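Local coordinates for tyrocidine synthetase 3 (Brevibacillus brevis, PDB 2JGP), which joins a peptidyl carrier domain to a condensation domain of the tyrocidine-making nonribosomal peptide synthetase, probably forming a peptide bond between carrier-bound substrates, at residues S49-H52 and N53-V57; Y107-D110 and Q111-V115; K385-S388 and E389-Q392. One frame throughout, in Å; residues are numbered along the deposited sequence.

Contact 1. Residues S49-H52 and N53-V57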
ATOM      1  N   SER A  49       8.251 -12.971  27.263  1.00 65.85           N
ATOM      2  CA  SER A  49       9.391 -12.069  27.398  1.00 66.20           C
ATOM      3  C   SER A  49       9.798 -11.468  26.055  1.00 66.06           C
ATOM      4  O   SER A  49      10.040 -10.266  25.961  1.00 65.56           O
ATOM      5  CB  SER A  49      10.586 -12.798  28.013  1.00 66.11           C
ATOM      6  OG  SER A  49      10.326 -13.142  29.360  1.00 67.80           O
ATOM      7  N   SER A  50       9.879 -12.312  25.025  1.00 66.12           N
ATOM      8  CA  SER A  50      10.283 -11.859  23.684  1.00 66.28           C
ATOM      9  C   SER A  50       9.310 -10.857  23.073  1.00 66.00           C
ATOM     10  O   SER A  50       9.735  -9.895  22.434  1.00 65.61           O
ATOM     11  CB  SER A  50      10.443 -13.042  22.729  1.00 66.33           C
ATOM     12  OG  SER A  50      11.535 -13.853  23.122  1.00 67.88           O
ATOM     13  N   MET A  51       8.011 -11.093  23.255  1.00 65.92           N
ATOM     14  CA  MET A  51       6.992 -10.169  22.744  1.00 65.92           C
ATOM     15  C   MET A  51       7.027  -8.843  23.495  1.00 65.67           C
ATOM     16  O   MET A  51       6.779  -7.791  22.907  1.00 65.40           O
ATOM     17  CB  MET A  51       5.595 -10.791  22.826  1.00 65.98           C
ATOM     18  CG  MET A  51       5.404 -11.987  21.903  1.00 66.01           C
ATOM     19  SD  MET A  51       5.533 -11.563  20.153  1.00 66.96           S
ATOM     20  CE  MET A  51       4.045 -10.590  19.923  1.00 68.13           C
ATOM     21  N   HIS A  52       7.344  -8.890  24.787  1.00 65.72           N
ATOM     22  CA  HIS A  52       7.524  -7.667  25.565  1.00 65.69           C
ATOM     23  C   HIS A  52       8.740  -6.874  25.076  1.00 65.46           C
ATOM     24  O   HIS A  52       8.665  -5.653  24.910  1.00 65.16           O
ATOM     25  CB  HIS A  52       7.657  -7.978  27.062  1.00 65.82           C
ATOM     26  CG  HIS A  52       8.094  -6.803  27.884  1.00 66.75           C
ATOM     27  ND1 HIS A  52       7.267  -5.732  28.152  1.00 68.06           N
ATOM     28  CD2 HIS A  52       9.275  -6.527  28.483  1.00 67.15           C
ATOM     29  CE1 HIS A  52       7.920  -4.851  28.889  1.00 68.25           C
ATOM     30  NE2 HIS A  52       9.140  -5.308  29.104  1.00 67.78           N
ATOM     31  N   ASN A  53       9.852  -7.568  24.843  1.00 65.12           N
ATOM     32  CA  ASN A  53      11.091  -6.909  24.423  1.00 65.00           C
ATOM     33  C   ASN A  53      11.038  -6.340  23.006  1.00 64.42           C
ATOM     34  O   ASN A  53      11.492  -5.221  22.773  1.00 63.97           O
ATOM     35  CB  ASN A  53      12.286  -7.864  24.549  1.00 65.19           C
ATOM     36  CG  ASN A  53      12.645  -8.173  25.997  1.00 66.17           C
ATOM     37  OD1 ASN A  53      12.258  -7.451  26.919  1.00 66.95           O
ATOM     38  ND2 ASN A  53      13.397  -9.251  26.200  1.00 67.79           N
ATOM     39  N   GLU A  54      10.498  -7.108  22.065  1.00 63.95           N
ATOM     40  CA  GLU A  54      10.478  -6.692  20.664  1.00 63.95           C
ATOM     41  C   GLU A  54       9.325  -5.729  20.371  1.00 63.52           C
ATOM     42  O   GLU A  54       9.502  -4.780  19.598  1.00 63.28           O
ATOM     43  CB  GLU A  54      10.415  -7.910  19.737  1.00 64.12           C
ATOM     44  CG  GLU A  54      10.593  -7.599  18.234  1.00 64.85           C
ATOM     45  CD  GLU A  54      11.973  -7.065  17.865  1.00 64.89           C
ATOM     46  OE1 GLU A  54      12.112  -6.478  16.768  1.00 65.94           O
ATOM     47  OE2 GLU A  54      12.919  -7.235  18.656  1.00 65.60           O
ATOM     48  N   TYR A  55       8.165  -5.954  20.993  1.00 63.00           N
ATOM     49  CA  TYR A  55       6.936  -5.219  20.634  1.00 62.84           C
ATOM     50  C   TYR A  55       6.239  -4.473  21.778  1.00 63.19           C
ATOM     51  O   TYR A  55       5.216  -3.836  21.545  1.00 62.83           O
ATOM     52  CB  TYR A  55       5.945  -6.174  19.960  1.00 62.55           C
ATOM     53  CG  TYR A  55       6.538  -6.846  18.750  1.00 61.91           C
ATOM     54  CD1 TYR A  55       6.873  -8.199  18.765  1.00 61.30           C
ATOM     55  CD2 TYR A  55       6.814  -6.114  17.598  1.00 60.98           C
ATOM     56  CE1 TYR A  55       7.441  -8.811  17.648  1.00 61.45           C
ATOM     57  CE2 TYR A  55       7.384  -6.711  16.481  1.00 59.96           C
ATOM     58  CZ  TYR A  55       7.694  -8.057  16.510  1.00 61.47           C
ATOM     59  OH  TYR A  55       8.266  -8.632  15.404  1.00 61.84           O
ATOM     60  N   GLN A  56       6.786  -4.531  22.993  1.00 63.57           N
ATOM     61  CA  GLN A  56       6.145  -3.914  24.166  1.00 64.23           C
ATOM     62  C   GLN A  56       4.674  -4.304  24.289  1.00 64.80           C
ATOM     63  O   GLN A  56       3.815  -3.464  24.575  1.00 64.82           O
ATOM     64  CB  GLN A  56       6.270  -2.387  24.125  1.00 64.37           C
ATOM     65  CG  GLN A  56       7.516  -1.837  24.768  1.00 64.65           C
ATOM     66  CD  GLN A  56       7.472  -0.335  24.876  1.00 64.44           C
ATOM     67  OE1 GLN A  56       7.148   0.353  23.911  1.00 63.12           O
ATOM     68  NE2 GLN A  56       7.797   0.189  26.054  1.00 65.28           N
ATOM     69  N   VAL A  57       4.384  -5.575  24.040  1.00 65.35           N
ATOM     70  CA  VAL A  57       3.048  -6.110  24.231  1.00 66.01           C
ATOM     71  C   VAL A  57       3.145  -7.140  25.342  1.00 66.55           C
ATOM     72  O   VAL A  57       3.958  -8.058  25.271  1.00 66.92           O
ATOM     73  CB  VAL A  57       2.489  -6.735  22.947  1.00 66.21           C
ATOM     74  CG1 VAL A  57       1.143  -7.398  23.214  1.00 66.82           C
ATOM     75  CG2 VAL A  57       2.349  -5.660  21.865  1.00 66.24           C
TER
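Met51 curls back beside the ring of Tyr55, one helical turn further on. Its sulfur SD lies 3.9 Å from Tyr55 CD1, and the terminal methyl CE reaches the same ring carbon. The approach to the ring is oblique, with SD 5.1 Å from the ring centroid and well off its normal. Bends at chi2 and chi3 (-64° and -69°) fold the thioether toward the tyrosine. Glu54 CG covers part of one face of the Tyr55 ring near its rim; the Glu54 carboxylate bonds to His404, and Tyr55 OH to Gln17. Well away from that ring, His52 and Asn53 are turned with imidazole and amide planes 54° apart, His52 CD2 standing 3.5 Å from Asn53 OD1. The helical backbone is coming to its end here. Tyr55 N still bonds to Met51 O at 3.0 Å, but from above the carbonyl plane, and Gln56 N reaches His52 O in the same manner. Gln56 then takes positive phi, and Val57 N makes a weak bond of 3.5 Å to Met51 O. The arrangement is a Met-aromatic contact on the last turn of helix 41-55, the carrier-domain helix that begins at the phosphopantetheine attachment signature.

Contact 2. Residues Y107-D110 and Q111-V115; sequences YILD and QFEGV
Gln111 lays its CG over one face of the Tyr107 ring, a CH-pi contact 3.7 Å from the ring centroid and only 16° off the normal. Bent at chi2 (-84°), the glutamine turns its amide to within 10° of the ring plane, with CD 3.9 Å from Tyr107 OH. Phe112 meets Ile108 differently: Ile108 O sits at the ring edge, in plane, 3.4 Å from Phe112 CD2, while Ile108 CG2 touches that same carbon more loosely. Apolar contacts gather on Leu109, whose CD2 packs against Glu113 CB and whose CB lies 3.8 Å from Val115 CG2 as the chain folds back. Among the backbone bonds, Gln111 N to Tyr107 O and Phe112 N to Ile108 O are both 2.9 Å long. Glu113 N also bonds to Leu109 O, though from above the carbonyl plane, as the helix widens into a pi-type turn; Gly114 follows with positive phi. Just before the widened turn, Asp110 OD2 is hydrogen-bonded to His221 NE2. His221 is the first histidine of the HHxxxDG signature, the active-site motif of condensation domains, and the hydrogen bond ties the last turns of helix 101-113 to that motif.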
ATOM      1  N   TYR A 107       2.516  18.174   3.468  1.00 67.53           N
ATOM      2  CA  TYR A 107       2.320  19.581   3.837  1.00 67.79           C
ATOM      3  C   TYR A 107       3.548  20.425   3.510  1.00 68.52           C
ATOM      4  O   TYR A 107       3.439  21.467   2.857  1.00 68.58           O
ATOM      5  CB  TYR A 107       1.985  19.730   5.327  1.00 67.47           C
ATOM      6  CG  TYR A 107       1.639  21.153   5.691  1.00 67.37           C
ATOM      7  CD1 TYR A 107       0.336  21.633   5.558  1.00 66.59           C
ATOM      8  CD2 TYR A 107       2.625  22.040   6.118  1.00 67.33           C
ATOM      9  CE1 TYR A 107       0.021  22.948   5.871  1.00 66.88           C
ATOM     10  CE2 TYR A 107       2.320  23.352   6.435  1.00 67.16           C
ATOM     11  CZ  TYR A 107       1.016  23.804   6.305  1.00 67.11           C
ATOM     12  OH  TYR A 107       0.730  25.117   6.620  1.00 66.70           O
ATOM     13  N   ILE A 108       4.707  19.965   3.975  1.00 69.36           N
ATOM     14  CA  ILE A 108       5.973  20.677   3.786  1.00 70.22           C
ATOM     15  C   ILE A 108       6.309  20.827   2.302  1.00 71.29           C
ATOM     16  O   ILE A 108       6.712  21.903   1.857  1.00 71.17           O
ATOM     17  CB  ILE A 108       7.135  19.952   4.504  1.00 70.10           C
ATOM     18  CG1 ILE A 108       6.958  20.028   6.020  1.00 69.75           C
ATOM     19  CG2 ILE A 108       8.477  20.566   4.120  1.00 69.77           C
ATOM     20  CD1 ILE A 108       7.913  19.148   6.784  1.00 69.75           C
ATOM     21  N   LEU A 109       6.139  19.753   1.537  1.00 72.58           N
ATOM     22  CA  LEU A 109       6.417  19.795   0.102  1.00 73.89           C
ATOM     23  C   LEU A 109       5.432  20.713  -0.628  1.00 75.08           C
ATOM     24  O   LEU A 109       5.838  21.514  -1.468  1.00 75.26           O
ATOM     25  CB  LEU A 109       6.411  18.386  -0.501  1.00 73.92           C
ATOM     26  CG  LEU A 109       7.589  17.516  -0.047  1.00 74.13           C
ATOM     27  CD1 LEU A 109       7.423  16.086  -0.512  1.00 74.18           C
ATOM     28  CD2 LEU A 109       8.903  18.078  -0.550  1.00 74.68           C
ATOM     29  N   ASP A 110       4.151  20.613  -0.278  1.00 76.43           N
ATOM     30  CA  ASP A 110       3.106  21.475  -0.845  1.00 77.76           C
ATOM     31  C   ASP A 110       3.365  22.972  -0.596  1.00 78.90           C
ATOM     32  O   ASP A 110       3.137  23.802  -1.476  1.00 78.98           O
ATOM     33  CB  ASP A 110       1.742  21.078  -0.259  1.00 77.86           C
ATOM     34  CG  ASP A 110       0.569  21.755  -0.955  1.00 78.59           C
ATOM     35  OD1 ASP A 110       0.316  22.952  -0.691  1.00 78.90           O
ATOM     36  OD2 ASP A 110      -0.130  21.064  -1.733  1.00 79.86           O
ATOM     37  N   GLN A 111       3.854  23.302   0.597  1.00 80.21           N
ATOM     38  CA  GLN A 111       3.905  24.689   1.071  1.00 81.37           C
ATOM     39  C   GLN A 111       5.236  25.383   0.804  1.00 82.22           C
ATOM     40  O   GLN A 111       5.270  26.590   0.544  1.00 82.40           O
ATOM     41  CB  GLN A 111       3.594  24.726   2.571  1.00 81.52           C
ATOM     42  CG  GLN A 111       2.133  24.396   2.890  1.00 82.35           C
ATOM     43  CD  GLN A 111       1.213  25.605   2.781  1.00 83.46           C
ATOM     44  OE1 GLN A 111       1.593  26.727   3.132  1.00 84.39           O
ATOM     45  NE2 GLN A 111      -0.005  25.379   2.303  1.00 84.35           N
ATOM     46  N   PHE A 112       6.325  24.621   0.877  1.00 83.21           N
ATOM     47  CA  PHE A 112       7.671  25.170   0.729  1.00 84.04           C
ATOM     48  C   PHE A 112       8.344  24.788  -0.592  1.00 84.47           C
ATOM     49  O   PHE A 112       9.191  25.531  -1.089  1.00 84.56           O
ATOM     50  CB  PHE A 112       8.544  24.718   1.901  1.00 84.27           C
ATOM     51  CG  PHE A 112       8.076  25.230   3.234  1.00 84.89           C
ATOM     52  CD1 PHE A 112       8.584  26.417   3.752  1.00 85.47           C
ATOM     53  CD2 PHE A 112       7.129  24.528   3.973  1.00 85.49           C
ATOM     54  CE1 PHE A 112       8.159  26.897   4.985  1.00 85.76           C
ATOM     55  CE2 PHE A 112       6.696  25.000   5.207  1.00 85.88           C
ATOM     56  CZ  PHE A 112       7.214  26.189   5.715  1.00 85.75           C
ATOM     57  N   GLU A 113       7.971  23.641  -1.160  1.00 84.95           N
ATOM     58  CA  GLU A 113       8.637  23.133  -2.363  1.00 85.28           C
ATOM     59  C   GLU A 113       7.895  23.464  -3.661  1.00 85.20           C
ATOM     60  O   GLU A 113       8.495  23.429  -4.736  1.00 85.51           O
ATOM     61  CB  GLU A 113       8.849  21.617  -2.259  1.00 85.45           C
ATOM     62  CG  GLU A 113      10.164  21.142  -2.865  1.00 86.14           C
ATOM     63  CD  GLU A 113      11.362  21.500  -2.006  1.00 87.11           C
ATOM     64  OE1 GLU A 113      11.342  21.178  -0.799  1.00 88.05           O
ATOM     65  OE2 GLU A 113      12.324  22.098  -2.538  1.00 87.68           O
ATOM     66  N   GLY A 114       6.603  23.779  -3.567  1.00 84.99           N
ATOM     67  CA  GLY A 114       5.820  24.152  -4.745  1.00 84.84           C
ATOM     68  C   GLY A 114       5.552  22.952  -5.637  1.00 84.66           C
ATOM     69  O   GLY A 114       6.170  22.801  -6.695  1.00 84.95           O
ATOM     70  N   VAL A 115       4.615  22.112  -5.205  1.00 84.07           N
ATOM     71  CA  VAL A 115       4.356  20.810  -5.825  1.00 83.60           C
ATOM     72  C   VAL A 115       3.101  20.828  -6.731  1.00 83.00           C
ATOM     73  O   VAL A 115       2.522  19.782  -7.028  1.00 83.14           O
ATOM     74  CB  VAL A 115       4.256  19.729  -4.709  1.00 83.65           C
ATOM     75  CG1 VAL A 115       3.863  18.377  -5.257  1.00 83.81           C
ATOM     76  CG2 VAL A 115       5.584  19.614  -3.978  1.00 83.77           C
TER

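Contact 3. Residues K385-S388 and E389-Q392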
ATOM      1  N   LYS A 385      22.018 -19.612  -5.921  1.00 57.68           N
ATOM      2  CA  LYS A 385      20.828 -19.981  -5.154  1.00 57.18           C
ATOM      3  C   LYS A 385      19.802 -20.680  -6.036  1.00 56.87           C
ATOM      4  O   LYS A 385      19.673 -20.358  -7.210  1.00 56.94           O
ATOM      5  CB  LYS A 385      20.191 -18.741  -4.520  1.00 56.90           C
ATOM      6  CG  LYS A 385      20.995 -18.174  -3.371  1.00 56.78           C
ATOM      7  CD  LYS A 385      20.351 -16.931  -2.797  1.00 56.21           C
ATOM      8  CE  LYS A 385      21.176 -16.386  -1.648  1.00 55.76           C
ATOM      9  NZ  LYS A 385      20.711 -15.046  -1.206  1.00 53.28           N
ATOM     10  N   THR A 386      19.073 -21.637  -5.466  1.00 56.66           N
ATOM     11  CA  THR A 386      17.922 -22.219  -6.146  1.00 56.34           C
ATOM     12  C   THR A 386      16.794 -21.208  -6.037  1.00 56.68           C
ATOM     13  O   THR A 386      16.755 -20.428  -5.079  1.00 56.33           O
ATOM     14  CB  THR A 386      17.485 -23.559  -5.517  1.00 56.41           C
ATOM     15  OG1 THR A 386      17.013 -23.335  -4.191  1.00 54.66           O
ATOM     16  CG2 THR A 386      18.646 -24.557  -5.479  1.00 56.35           C
ATOM     17  N   PHE A 387      15.888 -21.182  -7.010  1.00 56.89           N
ATOM     18  CA  PHE A 387      14.752 -20.270  -6.905  1.00 56.87           C
ATOM     19  C   PHE A 387      13.961 -20.594  -5.645  1.00 56.83           C
ATOM     20  O   PHE A 387      13.485 -19.695  -4.963  1.00 55.98           O
ATOM     21  CB  PHE A 387      13.832 -20.324  -8.124  1.00 57.14           C
ATOM     22  CG  PHE A 387      12.641 -19.413  -8.007  1.00 56.94           C
ATOM     23  CD1 PHE A 387      12.773 -18.052  -8.239  1.00 57.37           C
ATOM     24  CD2 PHE A 387      11.399 -19.910  -7.634  1.00 57.38           C
ATOM     25  CE1 PHE A 387      11.682 -17.198  -8.114  1.00 57.28           C
ATOM     26  CE2 PHE A 387      10.301 -19.065  -7.505  1.00 57.03           C
ATOM     27  CZ  PHE A 387      10.445 -17.707  -7.743  1.00 56.93           C
ATOM     28  N   SER A 388      13.842 -21.882  -5.333  1.00 56.90           N
ATOM     29  CA  SER A 388      13.115 -22.316  -4.142  1.00 57.37           C
ATOM     30  C   SER A 388      13.662 -21.664  -2.868  1.00 56.91           C
ATOM     31  O   SER A 388      12.895 -21.113  -2.071  1.00 57.07           O
ATOM     32  CB  SER A 388      13.154 -23.844  -4.021  1.00 57.45           C
ATOM     33  OG  SER A 388      12.403 -24.271  -2.898  1.00 61.36           O
ATOM     34  N   GLU A 389      14.979 -21.693  -2.683  1.00 56.62           N
ATOM     35  CA  GLU A 389      15.569 -21.112  -1.475  1.00 56.65           C
ATOM     36  C   GLU A 389      15.529 -19.580  -1.511  1.00 56.16           C
ATOM     37  O   GLU A 389      15.334 -18.945  -0.476  1.00 55.60           O
ATOM     38  CB  GLU A 389      16.993 -21.622  -1.235  1.00 56.97           C
ATOM     39  CG  GLU A 389      18.062 -20.989  -2.087  1.00 58.04           C
ATOM     40  CD  GLU A 389      19.427 -21.592  -1.823  1.00 59.90           C
ATOM     41  OE1 GLU A 389      20.024 -22.160  -2.764  1.00 59.08           O
ATOM     42  OE2 GLU A 389      19.887 -21.511  -0.664  1.00 62.43           O
ATOM     43  N   PHE A 390      15.714 -18.994  -2.693  1.00 55.70           N
ATOM     44  CA  PHE A 390      15.589 -17.542  -2.859  1.00 55.59           C
ATOM     45  C   PHE A 390      14.174 -17.075  -2.521  1.00 55.62           C
ATOM     46  O   PHE A 390      13.990 -16.073  -1.814  1.00 55.12           O
ATOM     47  CB  PHE A 390      15.943 -17.105  -4.284  1.00 55.75           C
ATOM     48  CG  PHE A 390      15.731 -15.637  -4.523  1.00 56.09           C
ATOM     49  CD1 PHE A 390      16.477 -14.698  -3.820  1.00 56.43           C
ATOM     50  CD2 PHE A 390      14.765 -15.189  -5.418  1.00 55.84           C
ATOM     51  CE1 PHE A 390      16.276 -13.339  -4.021  1.00 56.14           C
ATOM     52  CE2 PHE A 390      14.559 -13.830  -5.621  1.00 55.72           C
ATOM     53  CZ  PHE A 390      15.316 -12.904  -4.919  1.00 56.05           C
ATOM     54  N   LEU A 391      13.181 -17.805  -3.021  1.00 55.21           N
ATOM     55  CA  LEU A 391      11.783 -17.501  -2.720  1.00 55.09           C
ATOM     56  C   LEU A 391      11.507 -17.536  -1.215  1.00 54.93           C
ATOM     57  O   LEU A 391      10.740 -16.728  -0.699  1.00 54.69           O
ATOM     58  CB  LEU A 391      10.844 -18.466  -3.452  1.00 55.19           C
ATOM     59  CG  LEU A 391       9.357 -18.362  -3.080  1.00 55.70           C
ATOM     60  CD1 LEU A 391       8.819 -16.966  -3.365  1.00 57.11           C
ATOM     61  CD2 LEU A 391       8.537 -19.423  -3.803  1.00 56.67           C
ATOM     62  N   GLN A 392      12.116 -18.485  -0.513  1.00 54.93           N
ATOM     63  CA  GLN A 392      11.979 -18.537   0.931  1.00 55.04           C
ATOM     64  C   GLN A 392      12.630 -17.336   1.605  1.00 54.72           C
ATOM     65  O   GLN A 392      12.141 -16.867   2.627  1.00 54.69           O
ATOM     66  CB  GLN A 392      12.552 -19.842   1.479  1.00 55.22           C
ATOM     67  CG  GLN A 392      11.744 -21.061   1.063  1.00 56.14           C
ATOM     68  CD  GLN A 392      10.304 -21.013   1.563  1.00 57.50           C
ATOM     69  OE1 GLN A 392      10.051 -20.713   2.732  1.00 57.90           O
ATOM     70  NE2 GLN A 392       9.354 -21.293   0.669  1.00 57.37           N
TER
HETATM   71  O   HOH W   1      10.503 -22.063  -2.018  1.00 46.16           O
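Thr386 and Glu389 hold each other in a reciprocal pair of hydrogen bonds, the capping box that starts helix 387-403. Glu389 N donates to Thr386 OG1 at 3.0 Å, and in return Thr386 N donates to Glu389 OE1 at 2.9 Å, a nearly straight bond (165°) taken on the anti lone pair of the carboxylate oxygen. Both side chains have the first torsion that sets the gamma atom between the backbone N and the carbonyl carbon (65° for Thr386 OG1, 78° for Glu389 CG), which turns OG1 toward the first turn and sends the otherwise extended glutamate back to the N-cap. The two cross at about a right angle, with Glu389 CG against OG1. Lys385 passes the same carboxylate with its methylenes, CB 3.8 Å from Glu389 OE1, but carries its amine on to a salt bridge with Glu393 and a bond to Lys380 O.

Regular helical bonds follow, among them Leu391 N to Phe387 O at 2.7 Å. On the buried side, Leu391 CB covers one face of the Phe387 ring near its rim, Leu391 CD2 lies 4.1 Å from Phe387 CE2, and Phe387 CD1 stands at the edge of the Phe390 ring. Helix 329-345 lines this apolar side.

A water bridges the other flank. It donates to Ser388 O at 2.6 Å, accepts from Gln392 NE2 at 3.0 Å, and also bonds to Ser388 OG; the amide nitrogen has a further partner in Thr325 O.

Chemically, the box satisfies two amides at the helix start, and the glutamate placed there is probably stabilised as an anion by the N-terminal end of the helix dipole and by the N-H of Thr386. Lys385 NZ, 6.5 Å from Glu389 OE2, may add a weaker through-space contribution.

In the fold
Contact 1 belongs to the carrier domain, contacts 2 and 3 to the condensation domain. The sodium ion lies between contacts 1 and 3, about 8 Å from the side chain of Tyr55 and about 10 Å from that of Gln392. Its ligands Gln396 and Asp400 come from helix 387-403, which contact 3 opens, and His404, just beyond that helix, meets Glu54 and Tyr55 of contact 1. The two contacts themselves stay about 16 Å apart at their nearest atoms. Contact 2 is remote from both, its centre about 39 Å from that of contact 1 and 43 Å from that of contact 3, beside the HHxxxDG signature.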